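PDB 1POI: glutaconate coenzyme a-transferase from Acidaminococcus fermentans, which catalyses the transfer of coenzyme A from acetyl-CoA to (R)-2-hydroxyglutarate and related acids such as glutaconate, a step in glutamate degradation. Local coordinates for residues 152-157 / 164-169; 172-177 / 206-211. All blocks are in the same frame, centred on the assembly; numbering follows the deposited sequence.

Contact 1: residues 152-157 / 164-169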
# COMPACT_ATOMS: atom_id res chain seq x y z
N LYS A 152 -23.22 42.72 1.35
CA LYS A 152 -23.02 44.15 1.57
C LYS A 152 -21.80 44.58 0.77
O LYS A 152 -20.76 43.92 0.83
CB LYS A 152 -22.78 44.41 3.06
CG LYS A 152 -23.85 45.24 3.73
CD LYS A 152 -23.94 44.92 5.22
CE LYS A 152 -24.66 46.01 6.00
NZ LYS A 152 -26.02 46.33 5.45
N TYR A 153 -21.95 45.60 -0.06
CA TYR A 153 -20.82 46.10 -0.85
C TYR A 153 -19.96 46.94 0.07
O TYR A 153 -20.45 47.85 0.73
CB TYR A 153 -21.29 46.99 -2.00
CG TYR A 153 -21.79 46.25 -3.21
CD1 TYR A 153 -21.03 45.23 -3.78
CD2 TYR A 153 -23.00 46.58 -3.80
CE1 TYR A 153 -21.47 44.56 -4.92
CE2 TYR A 153 -23.45 45.93 -4.93
CZ TYR A 153 -22.68 44.92 -5.49
OH TYR A 153 -23.12 44.26 -6.61
N ILE A 154 -18.67 46.66 0.11
CA ILE A 154 -17.80 47.42 0.99
C ILE A 154 -16.57 47.82 0.22
O ILE A 154 -16.23 47.17 -0.75
CB ILE A 154 -17.38 46.58 2.21
CG1 ILE A 154 -16.51 45.40 1.78
CG2 ILE A 154 -18.62 46.10 2.96
CD1 ILE A 154 -15.80 44.67 2.93
N ASP A 155 -15.93 48.90 0.65
CA ASP A 155 -14.72 49.39 0.01
C ASP A 155 -13.58 48.41 0.29
O ASP A 155 -13.59 47.69 1.29
CB ASP A 155 -14.30 50.75 0.60
CG ASP A 155 -15.42 51.79 0.55
OD1 ASP A 155 -16.43 51.62 1.28
OD2 ASP A 155 -15.28 52.81 -0.18
N ASN A 156 -12.61 48.34 -0.60
CA ASN A 156 -11.46 47.48 -0.37
C ASN A 156 -10.50 48.42 0.39
O ASN A 156 -9.98 49.40 -0.18
CB ASN A 156 -10.86 47.01 -1.69
CG ASN A 156 -9.64 46.15 -1.49
OD1 ASN A 156 -9.11 46.03 -0.39
ND2 ASN A 156 -9.17 45.53 -2.56
N PRO A 157 -10.23 48.14 1.68
CA PRO A 157 -9.35 48.99 2.49
C PRO A 157 -7.99 49.34 1.94
O PRO A 157 -7.39 50.33 2.35
CB PRO A 157 -9.28 48.24 3.82
CG PRO A 157 -9.50 46.84 3.43
CD PRO A 157 -10.63 46.97 2.46
N VAL A 164 -15.70 45.46 -2.78
CA VAL A 164 -15.83 44.01 -2.85
C VAL A 164 -17.21 43.65 -2.25
O VAL A 164 -17.89 44.50 -1.66
CB VAL A 164 -14.66 43.28 -2.07
CG1 VAL A 164 -13.36 44.05 -2.21
CG2 VAL A 164 -15.00 43.06 -0.59
N VAL A 165 -17.61 42.39 -2.39
CA VAL A 165 -18.88 41.92 -1.88
C VAL A 165 -18.57 41.18 -0.60
O VAL A 165 -17.72 40.28 -0.59
CB VAL A 165 -19.55 40.95 -2.90
CG1 VAL A 165 -20.79 40.30 -2.31
CG2 VAL A 165 -19.90 41.70 -4.17
N ALA A 166 -19.18 41.62 0.50
CA ALA A 166 -18.95 40.97 1.79
C ALA A 166 -20.11 40.03 1.99
O ALA A 166 -21.26 40.41 1.72
CB ALA A 166 -18.87 41.99 2.90
N VAL A 167 -19.82 38.83 2.47
CA VAL A 167 -20.84 37.81 2.66
C VAL A 167 -20.81 37.25 4.08
O VAL A 167 -19.75 36.96 4.62
CB VAL A 167 -20.61 36.67 1.60
CG1 VAL A 167 -21.30 35.42 2.00
CG2 VAL A 167 -21.14 37.10 0.27
N PRO A 168 -21.98 37.06 4.69
CA PRO A 168 -22.02 36.53 6.06
C PRO A 168 -21.54 35.10 6.12
O PRO A 168 -21.96 34.27 5.32
CB PRO A 168 -23.51 36.58 6.40
CG PRO A 168 -24.06 37.63 5.47
CD PRO A 168 -23.34 37.32 4.20
N VAL A 169 -20.69 34.80 7.10
CA VAL A 169 -20.18 33.44 7.31
C VAL A 169 -21.32 32.68 8.03
O VAL A 169 -21.82 33.13 9.06
CB VAL A 169 -18.91 33.48 8.17
CG1 VAL A 169 -18.58 32.13 8.71
CG2 VAL A 169 -17.77 33.96 7.34
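I154 and V164 face each other as an antiparallel hydrogen-bonded pair, and the dense part of the contact is built around them. Their two backbone bonds are short, I154 N to V164 O at 2.9 Å and V164 N to I154 O at 2.7 Å, the first almost straight, the second somewhat bent. With CG1 set between the backbone N and the carbonyl carbon (chi1 66°), the I154 side chain crosses V164 at a slant, its CG1 lying 3.7 Å from CG2 of V164, while its CD1 reaches on to CB of A166. CG1 of V164 touches CB of N156. F118 packs against I154 and A166, and P157 of the second subunit also lies on I154.

K152 starts on this same face, but its end leads away, and its amine has a long, weak ion pair with D149. On the other face the Y153 ring is solvent-exposed yet close: its CE1 lies 3.3 Å from CG2 of buried V165, which comes up obliquely. F151 meets that ring edge-to-face, and the Y153 hydroxyl bonds to T130. Strands 152-156 and 162-168 form an antiparallel beta hairpin within a three-stranded sheet, 152-156 outermost and 162-168 in the middle, beside 118-121.

Contact 2: residues 172-177 / 206-211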
# COMPACT_ATOMS: atom_id res chain seq x y z
N VAL A 172 -23.30 26.77 11.26
CA VAL A 172 -23.87 25.46 11.06
C VAL A 172 -24.05 24.68 12.36
O VAL A 172 -23.08 24.37 13.05
CB VAL A 172 -22.99 24.68 10.04
CG1 VAL A 172 -23.62 23.34 9.70
CG2 VAL A 172 -22.79 25.54 8.77
N ASP A 173 -25.29 24.31 12.66
CA ASP A 173 -25.59 23.58 13.87
C ASP A 173 -25.14 22.14 13.77
O ASP A 173 -24.44 21.66 14.65
CB ASP A 173 -27.08 23.64 14.19
CG ASP A 173 -27.55 25.05 14.47
OD1 ASP A 173 -26.85 25.77 15.22
OD2 ASP A 173 -28.62 25.44 13.94
N VAL A 174 -25.60 21.45 12.72
CA VAL A 174 -25.23 20.04 12.49
C VAL A 174 -24.63 19.84 11.08
O VAL A 174 -25.08 20.46 10.09
CB VAL A 174 -26.43 19.07 12.57
CG1 VAL A 174 -25.96 17.69 12.97
CG2 VAL A 174 -27.47 19.57 13.51
N ALA A 175 -23.63 18.98 11.02
CA ALA A 175 -22.99 18.65 9.76
C ALA A 175 -23.12 17.14 9.63
O ALA A 175 -22.87 16.40 10.62
CB ALA A 175 -21.56 19.03 9.79
N ILE A 176 -23.60 16.67 8.48
CA ILE A 176 -23.75 15.23 8.25
C ILE A 176 -22.96 14.86 7.00
O ILE A 176 -23.19 15.43 5.93
CB ILE A 176 -25.23 14.81 8.10
CG1 ILE A 176 -25.99 15.16 9.40
CG2 ILE A 176 -25.32 13.31 7.85
CD1 ILE A 176 -27.48 15.30 9.26
N ILE A 177 -21.97 13.97 7.18
CA ILE A 177 -21.11 13.51 6.08
C ILE A 177 -20.92 11.97 6.05
O ILE A 177 -21.00 11.29 7.08
CB ILE A 177 -19.70 14.21 6.11
CG1 ILE A 177 -18.84 13.66 7.25
CG2 ILE A 177 -19.83 15.72 6.21
CD1 ILE A 177 -17.55 14.42 7.41
N TYR A 206 -22.30 20.47 16.00
CA TYR A 206 -22.44 19.02 16.16
C TYR A 206 -22.15 18.35 14.82
O TYR A 206 -22.59 18.86 13.78
CB TYR A 206 -23.87 18.65 16.59
CG TYR A 206 -24.22 19.12 17.97
CD1 TYR A 206 -23.71 18.45 19.09
CD2 TYR A 206 -25.00 20.26 18.17
CE1 TYR A 206 -23.97 18.92 20.37
CE2 TYR A 206 -25.27 20.74 19.44
CZ TYR A 206 -24.75 20.07 20.54
OH TYR A 206 -24.96 20.56 21.81
N THR A 207 -21.40 17.24 14.83
CA THR A 207 -21.09 16.53 13.59
C THR A 207 -21.43 15.05 13.64
O THR A 207 -21.03 14.34 14.57
CB THR A 207 -19.61 16.66 13.17
OG1 THR A 207 -19.32 18.02 12.82
CG2 THR A 207 -19.32 15.80 11.94
N ILE A 208 -22.18 14.60 12.64
CA ILE A 208 -22.54 13.18 12.55
C ILE A 208 -21.84 12.57 11.33
O ILE A 208 -21.93 13.13 10.20
CB ILE A 208 -24.07 12.95 12.46
CG1 ILE A 208 -24.78 13.63 13.64
CG2 ILE A 208 -24.37 11.43 12.51
CD1 ILE A 208 -26.23 13.92 13.39
N VAL A 209 -21.13 11.47 11.56
CA VAL A 209 -20.42 10.81 10.48
C VAL A 209 -20.95 9.38 10.20
O VAL A 209 -20.90 8.50 11.07
CB VAL A 209 -18.87 10.77 10.77
CG1 VAL A 209 -18.59 9.94 12.02
CG2 VAL A 209 -18.09 10.19 9.59
N THR A 210 -21.55 9.17 9.03
CA THR A 210 -21.99 7.81 8.69
C THR A 210 -20.80 7.22 7.93
O THR A 210 -20.21 7.91 7.07
CB THR A 210 -23.26 7.76 7.82
OG1 THR A 210 -23.13 8.67 6.73
CG2 THR A 210 -24.50 8.10 8.63
N CYS A 211 -20.42 5.99 8.25
CA CYS A 211 -19.28 5.36 7.60
C CYS A 211 -19.52 3.91 7.15
O CYS A 211 -20.29 3.17 7.74
CB CYS A 211 -18.12 5.43 8.56
SG CYS A 211 -18.37 4.37 9.94
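D173 and Y206 open a parallel ladder in which strand 206-211 and residues 174-177 of strand 174-179 run 14° apart, their axes approaching to 4.6 Å, and residue i of one pairs with i+32 of the other from V174–Y206 to I177–V209. The bonds are staggered as parallel strands require. Y206 N bonds to D173 O, and A175 N in turn to Y206 O at 3.0 Å. I208 N reaches A175 O at 2.8 Å, I177 N takes I208 O, and T210 N closes the series on I177 O at 2.9 Å. Between these rungs the CA atoms of V174 and I176 lean on the carbonyl oxygens of Y206 and I208, V174 CA lying 3.2 Å from Y206 O.

On one face, I208 is the hub. Its CG1 lies anti to the carbonyl carbon (chi1 -55°), a setting that carries CD1 of I208 across to CG1 of V174 at 3.8 Å and beside CG1 of I176 at 4.2 Å; I176 and I208 point the same way, whereas V174 meets I208 at a slant. These are two neighbouring strands of the seven-stranded parallel sheet of the CoA-transferase domain, and the connection between them includes helix 197-203, making a beta-alpha-beta crossover.

That helix covers the other face, where I200 packs on A175 and I177. Here CB of A175 comes 3.9 Å from OG1 of T207, and CG1 of I177 lies 4.3 Å from CG2 of V209. At the entrance to the ladder, OD2 of D173 is held by the backbone N of H19 and a salt bridge to K145; at its far end the hydroxyl of T210 bonds to H178.

Along the chain the hairpin of contact 1 comes first and the parallel pair of contact 2 follows at once: strand 162-168 leads through a short connection into strand 174-179. Apart from that link the two do not meet, and their centres are about 29 Å apart. Contact 1 lies in the small antiparallel sheet, its centre about 27 Å from the centre of the chain, and meets a second copy of the subunit. Contact 2, centred about 9 Å from that point, is buried in the seven-stranded parallel sheet, and no other chain touches its segments. The chain thus passes directly from a peripheral hairpin at a subunit interface into the core sheet.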